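Local coordinates for protein carbonic anhydrase (Porphyridium purpureum, PDB 1DDZ) that probably catalyses the interconversion of carbon dioxide and hydrogencarbonate as a zinc-dependent carbonic anhydrase of the beta class, at residues K123-C128 against Q205-Q210. Sequence-based numbering, arbitrary orientation.
Sequences KHILVC and QELTVQ
Strands 124-130 and 208-214 of the mixed beta-sheet in the alpha/beta fold of the beta-class carbonic anhydrases pair in parallel here, through segments 123-128 and 205-210, and the largely helical chain between them makes a beta-alpha-beta crossover. Lys-123 O accepts from Thr-208 N at 3.1 Å, Thr-208 O from Ile-125 N, Ile-125 O from Gln-210 N and Gln-210 O from Val-127 N, a parallel ladder that alternates from strand to strand. On the other side of 124-130 the sheet continues with strand 69-74, which carries the zinc ligand Cys-74.

On the face of Ile-125 and Val-209, Ile-125 crosses Leu-207 at an angle, CD1 meeting Leu-207 CD1 at 3.7 Å; helix 107-119 covers both residues. Across the same face, Ile-125 CD1 also approaches Val-209 CG2 at 4.3 Å. The other face carries His-124 beside Thr-208 and Leu-126 beside Gln-210, each pair pointing the same way, with Leu-126 CD2 3.3 Å from Gln-210 CG. The His-124 ring, with CG beside its own backbone N (chi1 -55°), turns its edge to Thr-208 CB, while Lys-123 CB lies over one face near the rim and Tyr-69 meets the ring too. With an alanine here the ring is gone, which is likely to open a gap beside Thr-208 and Tyr-69. A water donates to Ile-125 O at 2.8 Å, giving that carbonyl a second partner besides Gln-210 N, and also bonds to Thr-208 OG1.

Just ahead of the strands, Lys-123, bent at chi2 (-53°), brings its CD to 3.3 Å from Glu-206 O. Lys-123 NZ donates to a water 2.8 Å away, which also accepts from Gln-205 NE2 and donates to Glu-206 O.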
ATOM      1  N   LYS A 123      -4.589 -24.904   3.357  1.00 16.03           N
ATOM      2  CA  LYS A 123      -5.854 -25.234   3.997  1.00 17.02           C
ATOM      3  C   LYS A 123      -6.177 -24.443   5.262  1.00 17.11           C
ATOM      4  O   LYS A 123      -7.331 -24.307   5.655  1.00 16.02           O
ATOM      5  CB  LYS A 123      -5.914 -26.735   4.329  1.00 21.07           C
ATOM      6  CG  LYS A 123      -6.051 -27.655   3.123  1.00 28.76           C
ATOM      7  CD  LYS A 123      -7.228 -27.268   2.226  1.00 35.23           C
ATOM      8  CE  LYS A 123      -7.133 -27.956   0.854  1.00 43.54           C
ATOM      9  NZ  LYS A 123      -7.965 -27.313  -0.223  1.00 41.66           N
ATOM     10  N   HIS A 124      -5.150 -23.963   5.940  1.00 17.95           N
ATOM     11  CA  HIS A 124      -5.357 -23.241   7.175  1.00 15.57           C
ATOM     12  C   HIS A 124      -4.485 -22.016   7.178  1.00 16.58           C
ATOM     13  O   HIS A 124      -3.340 -22.082   6.744  1.00 17.91           O
ATOM     14  CB  HIS A 124      -4.968 -24.121   8.353  1.00 16.04           C
ATOM     15  CG  HIS A 124      -5.674 -25.440   8.381  1.00 20.54           C
ATOM     16  ND1 HIS A 124      -5.048 -26.628   8.062  1.00 21.15           N
ATOM     17  CD2 HIS A 124      -6.966 -25.755   8.641  1.00 18.04           C
ATOM     18  CE1 HIS A 124      -5.931 -27.613   8.113  1.00 21.61           C
ATOM     19  NE2 HIS A 124      -7.100 -27.107   8.458  1.00 19.86           N
ATOM     20  N   ILE A 125      -5.050 -20.905   7.641  1.00 18.18           N
ATOM     21  CA  ILE A 125      -4.361 -19.626   7.754  1.00 14.21           C
ATOM     22  C   ILE A 125      -4.356 -19.291   9.240  1.00 14.47           C
ATOM     23  O   ILE A 125      -5.382 -19.377   9.906  1.00 14.11           O
ATOM     24  CB  ILE A 125      -5.105 -18.496   6.991  1.00 17.77           C
ATOM     25  CG1 ILE A 125      -5.154 -18.799   5.490  1.00 10.85           C
ATOM     26  CG2 ILE A 125      -4.429 -17.121   7.247  1.00 15.02           C
ATOM     27  CD1 ILE A 125      -6.079 -17.866   4.757  1.00 12.79           C
ATOM     28  N   LEU A 126      -3.192 -18.956   9.773  1.00 15.12           N
ATOM     29  CA  LEU A 126      -3.075 -18.591  11.179  1.00 12.87           C
ATOM     30  C   LEU A 126      -2.530 -17.159  11.301  1.00 14.64           C
ATOM     31  O   LEU A 126      -1.577 -16.786  10.599  1.00  9.30           O
ATOM     32  CB  LEU A 126      -2.106 -19.539  11.906  1.00 10.79           C
ATOM     33  CG  LEU A 126      -2.548 -20.971  12.241  1.00 13.08           C
ATOM     34  CD1 LEU A 126      -1.375 -21.824  12.597  1.00 13.46           C
ATOM     35  CD2 LEU A 126      -3.462 -20.929  13.426  1.00 16.01           C
ATOM     36  N   VAL A 127      -3.163 -16.337  12.132  1.00 11.70           N
ATOM     37  CA  VAL A 127      -2.641 -14.994  12.386  1.00  9.66           C
ATOM     38  C   VAL A 127      -2.139 -15.126  13.817  1.00  8.97           C
ATOM     39  O   VAL A 127      -2.891 -15.495  14.707  1.00 12.12           O
ATOM     40  CB  VAL A 127      -3.693 -13.892  12.283  1.00  8.26           C
ATOM     41  CG1 VAL A 127      -3.049 -12.570  12.607  1.00  9.36           C
ATOM     42  CG2 VAL A 127      -4.305 -13.860  10.908  1.00  7.00           C
ATOM     43  N   CYS A 128      -0.846 -14.915  14.028  1.00 11.23           N
ATOM     44  CA  CYS A 128      -0.275 -15.078  15.354  1.00 10.99           C
ATOM     45  C   CYS A 128       0.355 -13.812  15.879  1.00 12.49           C
ATOM     46  O   CYS A 128       1.162 -13.194  15.194  1.00 10.84           O
ATOM     47  CB  CYS A 128       0.777 -16.192  15.344  1.00  9.49           C
ATOM     48  SG  CYS A 128       1.608 -16.457  16.893  1.00 12.07           S
ATOM     49  N   GLN A 205     -14.214 -23.786  -1.129  1.00 29.98           N
ATOM     50  CA  GLN A 205     -12.856 -24.262  -0.852  1.00 28.86           C
ATOM     51  C   GLN A 205     -12.642 -24.368   0.659  1.00 26.90           C
ATOM     52  O   GLN A 205     -12.981 -23.453   1.410  1.00 28.09           O
ATOM     53  CB  GLN A 205     -11.809 -23.321  -1.479  1.00 27.73           C
ATOM     54  CG  GLN A 205     -10.364 -23.642  -1.106  1.00 25.18           C
ATOM     55  CD  GLN A 205      -9.387 -22.824  -1.894  1.00 24.22           C
ATOM     56  OE1 GLN A 205      -9.747 -22.251  -2.925  1.00 28.28           O
ATOM     57  NE2 GLN A 205      -8.145 -22.759  -1.431  1.00 15.36           N
ATOM     58  N   GLU A 206     -12.053 -25.478   1.085  1.00 25.03           N
ATOM     59  CA  GLU A 206     -11.786 -25.736   2.491  1.00 26.76           C
ATOM     60  C   GLU A 206     -10.687 -24.780   2.936  1.00 25.89           C
ATOM     61  O   GLU A 206      -9.541 -24.905   2.490  1.00 23.00           O
ATOM     62  CB  GLU A 206     -11.299 -27.170   2.648  1.00 35.22           C
ATOM     63  CG  GLU A 206     -11.670 -27.824   3.953  1.00 43.03           C
ATOM     64  CD  GLU A 206     -13.001 -28.576   3.888  1.00 49.10           C
ATOM     65  OE1 GLU A 206     -13.944 -28.118   3.198  1.00 47.32           O
ATOM     66  OE2 GLU A 206     -13.096 -29.640   4.540  1.00 53.49           O
ATOM     67  N   LEU A 207     -11.026 -23.835   3.809  1.00 21.18           N
ATOM     68  CA  LEU A 207     -10.056 -22.843   4.266  1.00 19.34           C
ATOM     69  C   LEU A 207     -10.461 -22.225   5.600  1.00 17.61           C
ATOM     70  O   LEU A 207     -11.439 -21.453   5.686  1.00 17.08           O
ATOM     71  CB  LEU A 207      -9.907 -21.726   3.206  1.00 17.23           C
ATOM     72  CG  LEU A 207      -8.924 -20.560   3.420  1.00 15.27           C
ATOM     73  CD1 LEU A 207      -7.499 -21.085   3.532  1.00  8.48           C
ATOM     74  CD2 LEU A 207      -9.030 -19.596   2.251  1.00 13.56           C
ATOM     75  N   THR A 208      -9.701 -22.540   6.640  1.00 15.17           N
ATOM     76  CA  THR A 208      -9.974 -21.976   7.957  1.00 16.74           C
ATOM     77  C   THR A 208      -9.069 -20.792   8.282  1.00 15.96           C
ATOM     78  O   THR A 208      -7.938 -20.725   7.814  1.00 14.68           O
ATOM     79  CB  THR A 208      -9.741 -22.998   9.065  1.00 15.41           C
ATOM     80  OG1 THR A 208      -8.389 -23.461   9.005  1.00 11.66           O
ATOM     81  CG2 THR A 208     -10.712 -24.165   8.922  1.00 18.08           C
ATOM     82  N   VAL A 209      -9.577 -19.837   9.046  1.00 12.47           N
ATOM     83  CA  VAL A 209      -8.754 -18.729   9.466  1.00 11.24           C
ATOM     84  C   VAL A 209      -8.880 -18.744  10.964  1.00  9.46           C
ATOM     85  O   VAL A 209      -9.983 -18.725  11.484  1.00 13.33           O
ATOM     86  CB  VAL A 209      -9.229 -17.382   8.936  1.00 10.79           C
ATOM     87  CG1 VAL A 209      -8.191 -16.294   9.302  1.00  7.00           C
ATOM     88  CG2 VAL A 209      -9.449 -17.455   7.441  1.00  7.85           C
ATOM     89  N   GLN A 210      -7.761 -18.794  11.665  1.00 10.17           N
ATOM     90  CA  GLN A 210      -7.783 -18.827  13.109  1.00  8.06           C
ATOM     91  C   GLN A 210      -6.752 -17.899  13.719  1.00 12.07           C
ATOM     92  O   GLN A 210      -5.695 -17.659  13.132  1.00 12.79           O
ATOM     93  CB  GLN A 210      -7.562 -20.273  13.564  1.00 14.23           C
ATOM     94  CG  GLN A 210      -6.496 -20.486  14.612  1.00 23.65           C
ATOM     95  CD  GLN A 210      -6.861 -21.566  15.615  1.00 27.31           C
ATOM     96  OE1 GLN A 210      -6.960 -22.735  15.282  1.00 29.67           O
ATOM     97  NE2 GLN A 210      -7.065 -21.166  16.859  1.00 30.15           N
TER
HETATM   98  O   HOH W   1      -7.609 -24.611   0.465  1.00 29.04           O
HETATM   99  O   HOH W   2     -10.976 -27.618  -0.765  1.00 30.12           O
HETATM  100  O   HOH W   3      -6.812 -21.766  10.390  1.00 20.65           O